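Local structure of cell wall surface anchor protein (Streptococcus agalactiae, 4Z1P) at residues S23-A28 with D175-E180; E49-G54 with D122-Y127; L91-L96 with G108-G113; Y278-K283 with A298-V303; A34-S39 with I137-S142. The protein probably serves as a cell-wall-attached adhesin of the antigen I/II type, displayed on the bacterial surface through its C-terminal LPXTG sorting motif. One frame throughout, in Å; residues are numbered along the deposited sequence. Where two conformers were deposited one is given.

In the fold
The modelled chain holds two beta-sandwich domains in a row, each with a four-strand and a five-strand sheet. Contacts 2, 3 and 5 belong to the first domain and contact 4 to the second. Contact 1 lies near the middle of the chain, where the two domains meet. Its centre is about 27 Å from that of contact 5 and about 22 Å from that of contact 4. Contacts 2 and 5 touch: Phe126 CE2 lies 3.7 Å from Phe38 CE2, so helix 123-131 packs through Phe126 on the end of the strand pair. Contact 3 is a surface contact about 22 Å from contact 2, centre to centre. Contacts 2 and 4 are farthest apart, about 63 Å between centres.

Contact 1. Residues S23-A28 with D175-E180; sequences SVLPNA and DLTTPE
The junction between the two beta-sandwich domains holds a single beta bridge, formed by Val24 and Leu176. Val24 sits in the loop that leads to strand 29-36, and Leu176 lies on strand 165-177. Val24 N donates to Asp175 O at 2.9 Å, and Val24 O accepts from Thr177 N at 3.0 Å. Both bonds are nearly straight, so Val24 grips the backbone on both sides of Leu176. A water joins the two hydroxyls beside the bridge, 2.9 Å from Ser23 OG and 2.7 Å from Thr177 OG1. The Thr177 methyl, CG2, packs on Ser23 CB. Farther on, Leu25 CD2 and Pro26 CD each come within 3.5 Å of Thr177 O. The Pro26 and Pro179 rings meet through their CD atoms, 3.9 Å apart. Leu176 CD2 rests against the backbone carbonyl of Leu25. In the second domain, Asn321 and Asn323 bind the Asn27 side chain, and Trp212 packs on Thr177 and Pro179. Two backbone bonds set the register here, while apolar carbons close over Thr177 O, which is buried and has no hydrogen-bond partner.

Contact 2. Residues E49-G54 with D122-Y127; sequences EAIAKG and DPQAFY
Ile51 meets Tyr127 where helix 48-52 packs against the start of helix 123-131. From CB the Ile51 side chain splits into two branches. CG2 goes to the backbone side of the second helix, 4.0 Å from Gln124 CA, and also touches Tyr127 CB. CG1 stands anti to the carbonyl carbon of Ile51 (chi1 -70°), which puts it over the middle of the Tyr127 ring. It lies 3.7 Å from the ring centroid and 2° off the normal, a CH-pi contact. The tip, CD1, moves on over the same face toward the phenol end and reaches Tyr127 CE2 at 3.5 Å. Tyr127 OH is hydrogen-bonded to Ala46 N, which helps hold the ring in place. A bend at chi2 brings the Gln124 amide toward the first helix, with NE2 4.0 Å from Ala52 CB. Pro123 fills the other end of the contact. Its CB lies 3.5 Å from Ile51 O and 3.9 Å from Gly54 CA. Gly54 leaves the helix with positive phi, and its N still donates to Ile51 O. No hydrogen bond links the two segments, so they meet by packing. Helix 123-131 is N-capped by Asp122: OD1 takes the bond from Ala125 N at 3.1 Å, met from above the carboxylate plane.

Contact 3. Residues L91-L96 with G108-G113; sequences LSKDTL and GISPVG
Lys93 and Pro111 meet obliquely, with the lysine chain running past the CD atom of the proline. The nearest carbons are Lys93 CD and Pro111 CD, 4.2 Å apart. One atom farther out, Lys93 CE is 4.2 Å from Ser110 OG. These are loose contacts, and no direct hydrogen bond crosses between the segments. Lys93 CG lies between its backbone N and carbonyl carbon (chi1 65°), and from there the chain runs extended toward Pro111. A bend at chi4 (-69°) sets the ammonium group where NZ donates to a water at 2.9 Å, and that water donates to Pro111 O at 2.6 Å. A second water does more. It accepts from Lys93 N at 2.9 Å and donates to both Pro111 O and Gly113 O, at 3.1 and 2.6 Å. Pro111 O therefore receives two water bonds, and both the backbone and the tip of Lys93 reach it through water. At the other end Leu91 O comes 3.4 Å from Gly113 C. This is a backbone approach without a bond. Ser92 OG accepts from Asp94 N in an ST turn, which shapes the short 3-10 segment 93-95. Gly108 ends helix 98-106 in a Schellman motif. The two loops thus flank that helix, one leading in from strand 85-90 and the other out to strand 115-120. Ile104 of the helix touches both Lys93 and Pro111, Phe115 touches Lys93, and Gln60 of strand 55-61 binds Gly113 N.

Contact 4. Residues Y278-K283 with A298-V303; sequences YELAFK and ADDFIV
The Tyr278 ring has Ile302 over one face and Asp300 at its edge. Ile302 CD1 stands 3.7 Å above the ring plane, offset toward the rim, and makes a CH-pi contact. Ile302 CG1 follows it over the ring, 3.8 Å from Tyr278 CZ. Asp300 OD2 lies near the ring plane and meets the phenol end. It is 2.5 Å from Tyr278 OH, a short hydrogen bond, and 3.3 Å from Tyr278 CE1. The carboxylate plane is turned 29° from the ring plane. Tyr278 OH also pairs with Asp241 of strand 236-245, so two carboxylates gather at one hydroxyl. With CG anti to the backbone N in both (chi1 170° in Tyr278), each side chain extends across the gap between the strands, and the two approach from opposite directions. Leu280, on the strand of Tyr278, lies against the acid: CB is 3.7 Å from Asp300 OD2, and CD1 is 3.7 Å from Asp300 OD1. At the far end Phe282 meets Ala298, with Phe282 CZ 3.9 Å from Ala298 CB. Phe296 meets the same phenyl ring edge-to-face. No backbone hydrogen bond joins the two strands. Their axes run 9.9 Å apart at closest and 153° to one another, so the contact is made by side chains. Strand 277-282 belongs to the five-strand sheet and strand 298-306 to the four-strand sheet. Facing sheets with side chains packed between them make up the beta sandwich of the second domain, consistent with the immunoglobulin-like fold of antigen I/II C-terminal domains.

Contact 5. Residues A34-S39 with I137-S142; sequences AKQNFS and ITYNLS
Gln36 holds CG opposite its backbone N (chi1 176°) and continues extended, which carries its amide out to the Tyr139 phenol. Tyr139 has CG opposite its carbonyl carbon (chi1 -62°), which places the phenol end beside the Gln36 amide. The two side chains cross at a slant, and the hydroxyl meets the amide oxygen. Tyr139 OH donates to Gln36 OE1 at 2.7 Å, from 40° out of the amide carbonyl plane. The same oxygen lies at the ring edge, in plane, 3.3 Å from Tyr139 CE1. It also comes 3.5 Å from Ile137 CB. The two backbones form an antiparallel ladder. Ala34 and Tyr139 are a hydrogen-bonded pair, with Ala34 N to Tyr139 O at 2.9 Å and Tyr139 N to Ala34 O at 2.6 Å. Gln36 and Ile137 form the next such pair, with both bonds 2.8 Å between N and O. Between them Lys35 and Thr138 are a non-hydrogen-bonded pair on the other face, Lys35 CG 3.6 Å from Thr138 OG1. The Lys35 ammonium group makes a salt bridge with Asp136 and also binds Asn37. Beyond the ladder Phe38 CE2 packs on Ile137 CG1 at 3.7 Å. Phe57, from the opposing sheet, stacks on Tyr139. The face of Ala34, Gln36, Ile137 and Tyr139 is thus the core side of a beta sandwich, with strands 29-36 and 137-145 at the centre of its four-strand sheet.

Contact 1. Residues S23-A28 with D175-E180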
# COMPACT_ATOMS: atom_id res chain seq x y z
N SER A 23 0.56 -5.69 -4.76
CA SER A 23 1.39 -4.88 -3.90
C SER A 23 0.89 -3.48 -3.71
O SER A 23 0.17 -2.91 -4.54
CB SER A 23 2.86 -4.84 -4.35
OG SER A 23 2.91 -4.44 -5.69
N VAL A 24 1.27 -2.93 -2.57
CA VAL A 24 0.97 -1.58 -2.22
C VAL A 24 2.18 -0.90 -1.57
O VAL A 24 3.08 -1.55 -1.14
CB VAL A 24 -0.23 -1.48 -1.23
CG1 VAL A 24 -1.46 -2.16 -1.81
CG2 VAL A 24 0.11 -2.08 0.13
N LEU A 25 2.08 0.41 -1.40
CA LEU A 25 3.17 1.24 -0.93
C LEU A 25 3.00 1.64 0.54
O LEU A 25 1.88 1.53 1.08
CB LEU A 25 3.25 2.52 -1.78
CG LEU A 25 3.71 2.24 -3.22
CD1 LEU A 25 3.35 3.35 -4.18
CD2 LEU A 25 5.17 1.85 -3.34
N PRO A 26 4.08 2.19 1.18
CA PRO A 26 4.03 2.45 2.62
C PRO A 26 2.93 3.37 2.99
O PRO A 26 2.36 3.17 4.07
CB PRO A 26 5.40 3.07 2.93
CG PRO A 26 6.28 2.45 1.95
CD PRO A 26 5.46 2.38 0.68
N ASN A 27 2.62 4.36 2.13
CA ASN A 27 1.56 5.33 2.41
C ASN A 27 0.13 4.91 1.96
O ASN A 27 -0.76 5.70 1.96
CB ASN A 27 1.89 6.72 1.86
CG ASN A 27 1.88 6.78 0.33
OD1 ASN A 27 1.73 5.77 -0.34
ND2 ASN A 27 2.15 7.95 -0.21
N ALA A 28 -0.07 3.64 1.65
CA ALA A 28 -1.34 3.10 1.14
C ALA A 28 -2.42 3.07 2.20
O ALA A 28 -2.13 2.92 3.35
CB ALA A 28 -1.11 1.67 0.65
N ASP A 175 1.23 -7.44 -0.65
CA ASP A 175 2.65 -7.27 -0.30
C ASP A 175 2.97 -5.77 -0.16
O ASP A 175 2.48 -4.97 -0.97
CB ASP A 175 3.53 -7.90 -1.39
CG ASP A 175 2.84 -9.05 -2.08
OD1 ASP A 175 1.97 -8.83 -3.03
OD2 ASP A 175 3.12 -10.17 -1.61
N LEU A 176 3.75 -5.41 0.85
CA LEU A 176 4.16 -4.06 1.07
C LEU A 176 5.55 -3.92 0.46
O LEU A 176 6.48 -4.61 0.90
CB LEU A 176 4.22 -3.77 2.55
CG LEU A 176 4.45 -2.34 3.06
CD1 LEU A 176 5.82 -1.76 2.69
CD2 LEU A 176 3.33 -1.45 2.57
N THR A 177 5.67 -3.00 -0.52
CA THR A 177 6.94 -2.73 -1.23
C THR A 177 7.38 -1.35 -0.86
O THR A 177 6.71 -0.35 -1.12
CB THR A 177 6.78 -2.86 -2.72
OG1 THR A 177 5.74 -1.98 -3.17
CG2 THR A 177 6.48 -4.36 -3.18
N THR A 178 8.53 -1.30 -0.21
CA THR A 178 9.14 -0.04 0.17
C THR A 178 10.07 0.36 -1.01
O THR A 178 10.96 -0.39 -1.37
CB THR A 178 9.98 -0.22 1.46
OG1 THR A 178 9.10 -0.33 2.59
CG2 THR A 178 10.90 1.01 1.69
N PRO A 179 9.88 1.53 -1.57
CA PRO A 179 10.79 1.94 -2.64
C PRO A 179 12.19 2.16 -2.16
O PRO A 179 12.40 2.51 -1.00
CB PRO A 179 10.20 3.23 -3.16
CG PRO A 179 8.78 3.25 -2.67
CD PRO A 179 8.73 2.43 -1.44
N GLU A 180 13.16 1.92 -3.04
CA GLU A 180 14.57 2.09 -2.78
C GLU A 180 15.26 2.67 -4.03
O GLU A 180 14.91 2.30 -5.15
CB GLU A 180 15.14 0.72 -2.53
CG GLU A 180 16.52 0.72 -1.96
CD GLU A 180 17.11 -0.68 -1.93
OE1 GLU A 180 16.42 -1.65 -2.35
OE2 GLU A 180 18.26 -0.82 -1.49
O HOH W 1 4.24 -1.90 -5.45

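Contact 2. Residues E49-G54 with D122-Y127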
# COMPACT_ATOMS: atom_id res chain seq x y z
N GLU A 49 -32.74 -19.65 23.48
CA GLU A 49 -31.40 -19.92 23.97
C GLU A 49 -30.35 -19.70 22.87
O GLU A 49 -29.28 -19.16 23.12
CB GLU A 49 -31.31 -21.34 24.53
CG GLU A 49 -30.09 -21.60 25.36
CD GLU A 49 -29.70 -23.06 25.41
OE1 GLU A 49 -30.55 -23.95 25.12
OE2 GLU A 49 -28.53 -23.32 25.74
N ALA A 50 -30.65 -20.08 21.63
CA ALA A 50 -29.73 -19.83 20.54
C ALA A 50 -29.56 -18.33 20.28
O ALA A 50 -28.45 -17.81 20.11
CB ALA A 50 -30.25 -20.52 19.31
N ILE A 51 -30.68 -17.63 20.25
CA ILE A 51 -30.70 -16.20 19.93
C ILE A 51 -29.91 -15.47 21.00
O ILE A 51 -29.15 -14.54 20.68
CB ILE A 51 -32.14 -15.69 19.83
CG1 ILE A 51 -32.79 -16.26 18.56
CG2 ILE A 51 -32.18 -14.18 19.88
CD1 ILE A 51 -34.29 -16.42 18.68
N ALA A 52 -30.07 -15.90 22.24
CA ALA A 52 -29.36 -15.29 23.36
C ALA A 52 -27.82 -15.38 23.24
O ALA A 52 -27.11 -14.55 23.81
CB ALA A 52 -29.87 -15.82 24.71
N LYS A 53 -27.25 -16.33 22.51
CA LYS A 53 -25.81 -16.34 22.31
C LYS A 53 -25.30 -15.21 21.39
O LYS A 53 -24.12 -14.97 21.22
CB LYS A 53 -25.40 -17.70 21.78
CG LYS A 53 -25.74 -18.80 22.77
CD LYS A 53 -25.24 -20.16 22.34
CE LYS A 53 -25.29 -21.18 23.50
NZ LYS A 53 -24.32 -22.27 23.16
N GLY A 54 -26.21 -14.56 20.71
CA GLY A 54 -25.90 -13.36 19.92
C GLY A 54 -25.18 -13.53 18.62
O GLY A 54 -25.20 -14.61 18.01
N ASP A 122 -28.21 -5.86 21.41
CA ASP A 122 -29.48 -6.44 21.82
C ASP A 122 -29.76 -7.61 20.88
O ASP A 122 -30.29 -7.41 19.80
CB ASP A 122 -30.60 -5.42 21.68
CG ASP A 122 -31.95 -5.97 22.16
OD1 ASP A 122 -32.18 -7.20 22.13
OD2 ASP A 122 -32.78 -5.11 22.46
N PRO A 123 -29.37 -8.82 21.30
CA PRO A 123 -29.36 -9.97 20.30
C PRO A 123 -30.77 -10.29 19.79
O PRO A 123 -30.97 -10.49 18.60
CB PRO A 123 -28.81 -11.10 21.07
CG PRO A 123 -28.19 -10.52 22.27
CD PRO A 123 -28.59 -9.10 22.49
N GLN A 124 -31.76 -10.14 20.67
CA GLN A 124 -33.15 -10.36 20.27
C GLN A 124 -33.65 -9.36 19.25
O GLN A 124 -34.26 -9.74 18.23
CB GLN A 124 -34.07 -10.41 21.53
CG GLN A 124 -33.77 -11.54 22.51
CD GLN A 124 -32.52 -11.37 23.43
OE1 GLN A 124 -32.03 -10.25 23.67
NE2 GLN A 124 -32.02 -12.49 23.94
N ALA A 125 -33.42 -8.07 19.43
CA ALA A 125 -33.81 -7.07 18.44
C ALA A 125 -33.05 -7.18 17.15
O ALA A 125 -33.58 -6.99 16.07
CB ALA A 125 -33.60 -5.65 18.99
N PHE A 126 -31.76 -7.47 17.24
CA PHE A 126 -30.93 -7.61 16.07
C PHE A 126 -31.32 -8.85 15.27
O PHE A 126 -31.34 -8.85 13.99
CB PHE A 126 -29.49 -7.65 16.51
CG PHE A 126 -28.52 -7.53 15.40
CD1 PHE A 126 -28.21 -6.31 14.88
CD2 PHE A 126 -27.90 -8.67 14.85
CE1 PHE A 126 -27.32 -6.17 13.83
CE2 PHE A 126 -27.01 -8.54 13.78
CZ PHE A 126 -26.73 -7.28 13.28
N TYR A 127 -31.60 -9.91 15.99
CA TYR A 127 -32.12 -11.13 15.34
C TYR A 127 -33.42 -10.82 14.57
O TYR A 127 -33.56 -11.14 13.40
CB TYR A 127 -32.43 -12.14 16.42
CG TYR A 127 -33.17 -13.33 15.93
CD1 TYR A 127 -32.51 -14.32 15.20
CD2 TYR A 127 -34.53 -13.53 16.25
CE1 TYR A 127 -33.18 -15.46 14.76
CE2 TYR A 127 -35.22 -14.69 15.80
CZ TYR A 127 -34.53 -15.63 15.05
OH TYR A 127 -35.15 -16.80 14.60

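Contact 3. Residues L91-L96 with G108-G113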
# COMPACT_ATOMS: atom_id res chain seq x y z
N LEU A 91 -5.97 -6.25 22.44
CA LEU A 91 -4.64 -6.67 22.07
C LEU A 91 -4.50 -8.23 22.10
O LEU A 91 -3.67 -8.77 21.41
CB LEU A 91 -3.70 -6.11 23.09
CG LEU A 91 -3.10 -4.74 22.82
CD1 LEU A 91 -3.74 -3.88 21.80
CD2 LEU A 91 -2.72 -4.04 24.12
N SER A 92 -5.33 -8.89 22.86
CA SER A 92 -5.40 -10.33 22.81
C SER A 92 -6.75 -10.73 23.26
O SER A 92 -7.39 -10.04 24.06
CB SER A 92 -4.26 -10.96 23.70
OG SER A 92 -4.79 -11.77 24.70
N LYS A 93 -7.14 -11.95 22.92
CA LYS A 93 -8.39 -12.46 23.49
C LYS A 93 -8.41 -12.52 25.00
O LYS A 93 -9.45 -12.51 25.59
CB LYS A 93 -8.72 -13.83 22.90
CG LYS A 93 -7.75 -14.94 23.23
CD LYS A 93 -8.05 -16.12 22.33
CE LYS A 93 -7.45 -17.40 22.86
NZ LYS A 93 -5.98 -17.38 22.78
N ASP A 94 -7.24 -12.61 25.64
CA ASP A 94 -7.20 -12.66 27.10
C ASP A 94 -7.71 -11.39 27.79
O ASP A 94 -8.03 -11.46 28.97
CB ASP A 94 -5.76 -12.96 27.58
CG ASP A 94 -5.24 -14.33 27.06
OD1 ASP A 94 -6.07 -15.25 27.08
OD2 ASP A 94 -4.07 -14.44 26.62
N THR A 95 -7.80 -10.28 27.09
CA THR A 95 -8.44 -9.04 27.66
C THR A 95 -9.96 -9.00 27.57
O THR A 95 -10.60 -8.20 28.28
CB THR A 95 -7.76 -7.73 27.19
OG1 THR A 95 -8.21 -7.36 25.89
CG2 THR A 95 -6.25 -7.86 27.10
N LEU A 96 -10.60 -9.92 26.81
CA LEU A 96 -12.04 -9.94 26.85
C LEU A 96 -12.59 -10.50 28.12
O LEU A 96 -11.92 -11.30 28.81
CB LEU A 96 -12.60 -10.82 25.74
CG LEU A 96 -12.37 -10.37 24.32
CD1 LEU A 96 -12.70 -11.51 23.38
CD2 LEU A 96 -13.23 -9.13 24.09
N GLY A 108 -15.05 -22.16 18.28
CA GLY A 108 -13.92 -22.62 17.50
C GLY A 108 -13.08 -21.51 16.92
O GLY A 108 -12.33 -21.75 15.99
N ILE A 109 -13.23 -20.29 17.40
CA ILE A 109 -12.53 -19.13 16.87
C ILE A 109 -11.40 -18.73 17.85
O ILE A 109 -11.67 -18.34 18.98
CB ILE A 109 -13.49 -17.95 16.75
CG1 ILE A 109 -14.67 -18.28 15.86
CG2 ILE A 109 -12.82 -16.71 16.17
CD1 ILE A 109 -14.25 -18.86 14.52
N SER A 110 -10.18 -18.74 17.37
CA SER A 110 -9.01 -18.51 18.20
C SER A 110 -8.05 -17.54 17.51
O SER A 110 -7.11 -17.95 16.84
CB SER A 110 -8.29 -19.85 18.50
OG SER A 110 -7.16 -19.62 19.36
N PRO A 111 -8.32 -16.23 17.62
CA PRO A 111 -7.55 -15.21 16.96
C PRO A 111 -6.18 -15.18 17.54
O PRO A 111 -6.02 -15.38 18.73
CB PRO A 111 -8.36 -13.92 17.24
CG PRO A 111 -9.70 -14.43 17.67
CD PRO A 111 -9.44 -15.67 18.40
N VAL A 112 -5.16 -14.93 16.71
CA VAL A 112 -3.80 -15.10 17.19
C VAL A 112 -3.33 -13.89 17.97
O VAL A 112 -2.47 -14.04 18.86
CB VAL A 112 -2.83 -15.38 16.04
CG1 VAL A 112 -2.57 -14.18 15.16
CG2 VAL A 112 -1.52 -15.98 16.57
N GLY A 113 -3.85 -12.72 17.65
CA GLY A 113 -3.25 -11.49 18.18
C GLY A 113 -4.33 -10.46 18.51
O GLY A 113 -5.38 -10.79 19.12
O HOH W 2 -5.76 -12.88 20.57
O HOH W 3 -4.55 -16.63 20.42

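Contact 4. Residues Y278-K283 with A298-V303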
# COMPACT_ATOMS: atom_id res chain seq x y z
N TYR A 278 17.75 20.54 -8.89
CA TYR A 278 17.35 19.85 -10.12
C TYR A 278 16.12 18.95 -9.84
O TYR A 278 16.04 18.36 -8.77
CB TYR A 278 18.53 18.95 -10.49
CG TYR A 278 18.26 17.96 -11.59
CD1 TYR A 278 17.72 16.72 -11.30
CD2 TYR A 278 18.51 18.26 -12.92
CE1 TYR A 278 17.44 15.81 -12.27
CE2 TYR A 278 18.24 17.32 -13.92
CZ TYR A 278 17.71 16.09 -13.57
OH TYR A 278 17.48 15.14 -14.51
N GLU A 279 15.16 18.88 -10.77
CA GLU A 279 14.08 17.89 -10.65
C GLU A 279 13.82 17.36 -11.99
O GLU A 279 13.75 18.13 -12.98
CB GLU A 279 12.82 18.52 -10.09
CG GLU A 279 11.63 17.60 -10.18
CD GLU A 279 10.38 18.34 -9.79
OE1 GLU A 279 9.50 18.47 -10.67
OE2 GLU A 279 10.34 18.80 -8.64
N LEU A 280 13.69 16.05 -12.07
CA LEU A 280 13.17 15.40 -13.23
C LEU A 280 11.90 14.65 -12.83
O LEU A 280 11.93 13.78 -11.91
CB LEU A 280 14.19 14.45 -13.82
CG LEU A 280 13.69 13.80 -15.13
CD1 LEU A 280 14.81 13.39 -16.09
CD2 LEU A 280 12.76 12.61 -14.88
N ALA A 281 10.79 14.94 -13.51
CA ALA A 281 9.49 14.39 -13.12
C ALA A 281 8.80 13.80 -14.29
O ALA A 281 8.73 14.43 -15.37
CB ALA A 281 8.60 15.45 -12.46
N PHE A 282 8.28 12.59 -14.09
CA PHE A 282 7.44 12.01 -15.11
C PHE A 282 6.07 12.64 -15.11
O PHE A 282 5.49 12.99 -14.08
CB PHE A 282 7.35 10.50 -14.94
CG PHE A 282 8.49 9.79 -15.56
CD1 PHE A 282 9.70 9.69 -14.91
CD2 PHE A 282 8.37 9.22 -16.84
CE1 PHE A 282 10.77 9.00 -15.49
CE2 PHE A 282 9.43 8.58 -17.44
CZ PHE A 282 10.65 8.46 -16.77
N LYS A 283 5.55 12.81 -16.31
CA LYS A 283 4.22 13.37 -16.47
C LYS A 283 3.14 12.38 -16.03
O LYS A 283 3.11 11.18 -16.42
CB LYS A 283 3.98 13.66 -17.93
CG LYS A 283 4.89 14.70 -18.57
CD LYS A 283 4.74 14.57 -20.07
CE LYS A 283 4.81 15.88 -20.81
NZ LYS A 283 6.20 16.35 -20.79
N ALA A 298 12.99 4.02 -14.36
CA ALA A 298 13.99 4.72 -15.14
C ALA A 298 15.23 5.05 -14.34
O ALA A 298 15.18 5.22 -13.09
CB ALA A 298 13.40 5.98 -15.71
N ASP A 299 16.34 5.18 -15.09
CA ASP A 299 17.55 5.77 -14.55
C ASP A 299 17.74 7.17 -15.18
O ASP A 299 17.31 7.40 -16.34
CB ASP A 299 18.75 4.88 -14.89
CG ASP A 299 18.75 3.56 -14.15
OD1 ASP A 299 18.18 3.45 -13.04
OD2 ASP A 299 19.34 2.60 -14.68
N ASP A 300 18.29 8.09 -14.40
CA ASP A 300 18.52 9.46 -14.81
C ASP A 300 20.02 9.74 -14.64
O ASP A 300 20.62 9.41 -13.59
CB ASP A 300 17.71 10.42 -13.94
CG ASP A 300 17.79 11.86 -14.42
OD1 ASP A 300 18.20 12.11 -15.57
OD2 ASP A 300 17.42 12.76 -13.61
N PHE A 301 20.62 10.33 -15.67
CA PHE A 301 22.04 10.58 -15.72
C PHE A 301 22.16 12.10 -15.82
O PHE A 301 21.64 12.67 -16.76
CB PHE A 301 22.60 9.94 -16.94
CG PHE A 301 22.61 8.46 -16.91
CD1 PHE A 301 23.65 7.78 -16.32
CD2 PHE A 301 21.51 7.73 -17.37
CE1 PHE A 301 23.67 6.36 -16.26
CE2 PHE A 301 21.53 6.33 -17.35
CZ PHE A 301 22.60 5.64 -16.78
N ILE A 302 22.78 12.71 -14.81
CA ILE A 302 22.98 14.14 -14.74
C ILE A 302 24.44 14.49 -15.00
O ILE A 302 25.32 14.10 -14.26
CB ILE A 302 22.57 14.68 -13.38
CG1 ILE A 302 21.13 14.43 -13.12
CG2 ILE A 302 22.81 16.17 -13.30
CD1 ILE A 302 20.81 14.49 -11.63
N VAL A 303 24.72 15.22 -16.07
CA VAL A 303 26.13 15.45 -16.36
C VAL A 303 26.45 16.89 -15.96
O VAL A 303 25.67 17.81 -16.17
CB VAL A 303 26.59 14.91 -17.75
CG1 VAL A 303 25.49 14.25 -18.57
CG2 VAL A 303 27.55 15.81 -18.48

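Contact 5. Residues A34-S39 with I137-S142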
# COMPACT_ATOMS: atom_id res chain seq x y z
N ALA A 34 -15.98 -6.11 4.09
CA ALA A 34 -16.20 -7.34 4.74
C ALA A 34 -17.64 -7.57 4.89
O ALA A 34 -18.40 -6.63 5.24
CB ALA A 34 -15.56 -7.37 6.08
N LYS A 35 -18.02 -8.83 4.72
CA LYS A 35 -19.42 -9.23 4.84
C LYS A 35 -19.72 -10.28 5.85
O LYS A 35 -19.13 -11.36 5.84
CB LYS A 35 -19.96 -9.72 3.52
CG LYS A 35 -20.42 -8.62 2.61
CD LYS A 35 -21.23 -9.16 1.46
CE LYS A 35 -22.65 -9.48 1.90
NZ LYS A 35 -23.10 -10.65 1.09
N GLN A 36 -20.71 -9.97 6.66
CA GLN A 36 -21.24 -10.79 7.73
C GLN A 36 -22.55 -11.31 7.15
O GLN A 36 -23.53 -10.51 6.91
CB GLN A 36 -21.51 -9.91 8.97
CG GLN A 36 -22.17 -10.63 10.14
CD GLN A 36 -22.28 -9.71 11.35
OE1 GLN A 36 -22.33 -8.49 11.21
NE2 GLN A 36 -22.29 -10.29 12.53
N ASN A 37 -22.56 -12.61 6.80
CA ASN A 37 -23.69 -13.20 6.07
C ASN A 37 -24.78 -13.75 6.95
O ASN A 37 -24.53 -14.55 7.84
CB ASN A 37 -23.18 -14.27 5.11
CG ASN A 37 -22.48 -13.67 3.94
OD1 ASN A 37 -22.98 -12.77 3.29
ND2 ASN A 37 -21.29 -14.04 3.74
N PHE A 38 -26.01 -13.28 6.71
CA PHE A 38 -27.19 -13.77 7.42
C PHE A 38 -28.27 -14.32 6.48
O PHE A 38 -29.28 -14.79 6.99
CB PHE A 38 -27.84 -12.69 8.36
CG PHE A 38 -26.98 -12.26 9.50
CD1 PHE A 38 -26.42 -13.18 10.30
CD2 PHE A 38 -26.75 -10.87 9.77
CE1 PHE A 38 -25.61 -12.85 11.34
CE2 PHE A 38 -25.97 -10.53 10.85
CZ PHE A 38 -25.41 -11.49 11.63
N SER A 39 -28.10 -14.23 5.18
CA SER A 39 -29.19 -14.61 4.23
C SER A 39 -29.62 -16.06 4.39
O SER A 39 -30.81 -16.40 4.23
CB SER A 39 -28.79 -14.35 2.79
OG SER A 39 -27.67 -15.09 2.46
N ILE A 137 -24.68 -7.98 6.59
CA ILE A 137 -24.12 -6.70 7.08
C ILE A 137 -22.77 -6.49 6.39
O ILE A 137 -21.94 -7.43 6.38
CB ILE A 137 -23.89 -6.77 8.61
CG1 ILE A 137 -25.15 -7.20 9.39
CG2 ILE A 137 -23.36 -5.48 9.16
CD1 ILE A 137 -26.44 -6.49 9.05
N THR A 138 -22.52 -5.31 5.85
CA THR A 138 -21.28 -5.00 5.20
C THR A 138 -20.47 -3.99 6.00
O THR A 138 -20.99 -2.90 6.40
CB THR A 138 -21.51 -4.48 3.81
OG1 THR A 138 -22.16 -5.49 3.02
CG2 THR A 138 -20.19 -4.14 3.18
N TYR A 139 -19.23 -4.37 6.32
CA TYR A 139 -18.34 -3.48 7.06
C TYR A 139 -17.38 -2.88 6.08
O TYR A 139 -16.66 -3.63 5.38
CB TYR A 139 -17.62 -4.25 8.16
CG TYR A 139 -18.47 -4.84 9.22
CD1 TYR A 139 -19.36 -5.88 8.94
CD2 TYR A 139 -18.34 -4.44 10.50
CE1 TYR A 139 -20.07 -6.52 9.93
CE2 TYR A 139 -19.10 -4.99 11.52
CZ TYR A 139 -19.97 -6.02 11.27
OH TYR A 139 -20.73 -6.58 12.25
N ASN A 140 -17.38 -1.54 5.95
CA ASN A 140 -16.36 -0.89 5.15
C ASN A 140 -15.28 -0.42 6.09
O ASN A 140 -15.47 0.51 6.90
CB ASN A 140 -16.87 0.28 4.29
CG ASN A 140 -17.35 -0.16 2.91
OD1 ASN A 140 -16.64 -0.02 1.90
ND2 ASN A 140 -18.53 -0.70 2.87
N LEU A 141 -14.13 -1.05 5.96
CA LEU A 141 -13.05 -0.85 6.94
C LEU A 141 -11.78 -0.37 6.25
O LEU A 141 -11.33 -0.95 5.32
CB LEU A 141 -12.76 -2.12 7.65
CG LEU A 141 -13.90 -2.77 8.42
CD1 LEU A 141 -13.45 -4.16 8.89
CD2 LEU A 141 -14.41 -1.90 9.58
N SER A 142 -11.13 0.64 6.77
CA SER A 142 -9.90 1.08 6.16
C SER A 142 -8.75 1.24 7.18
O SER A 142 -8.92 1.73 8.31
CB SER A 142 -10.13 2.37 5.33
OG SER A 142 -9.82 3.47 6.10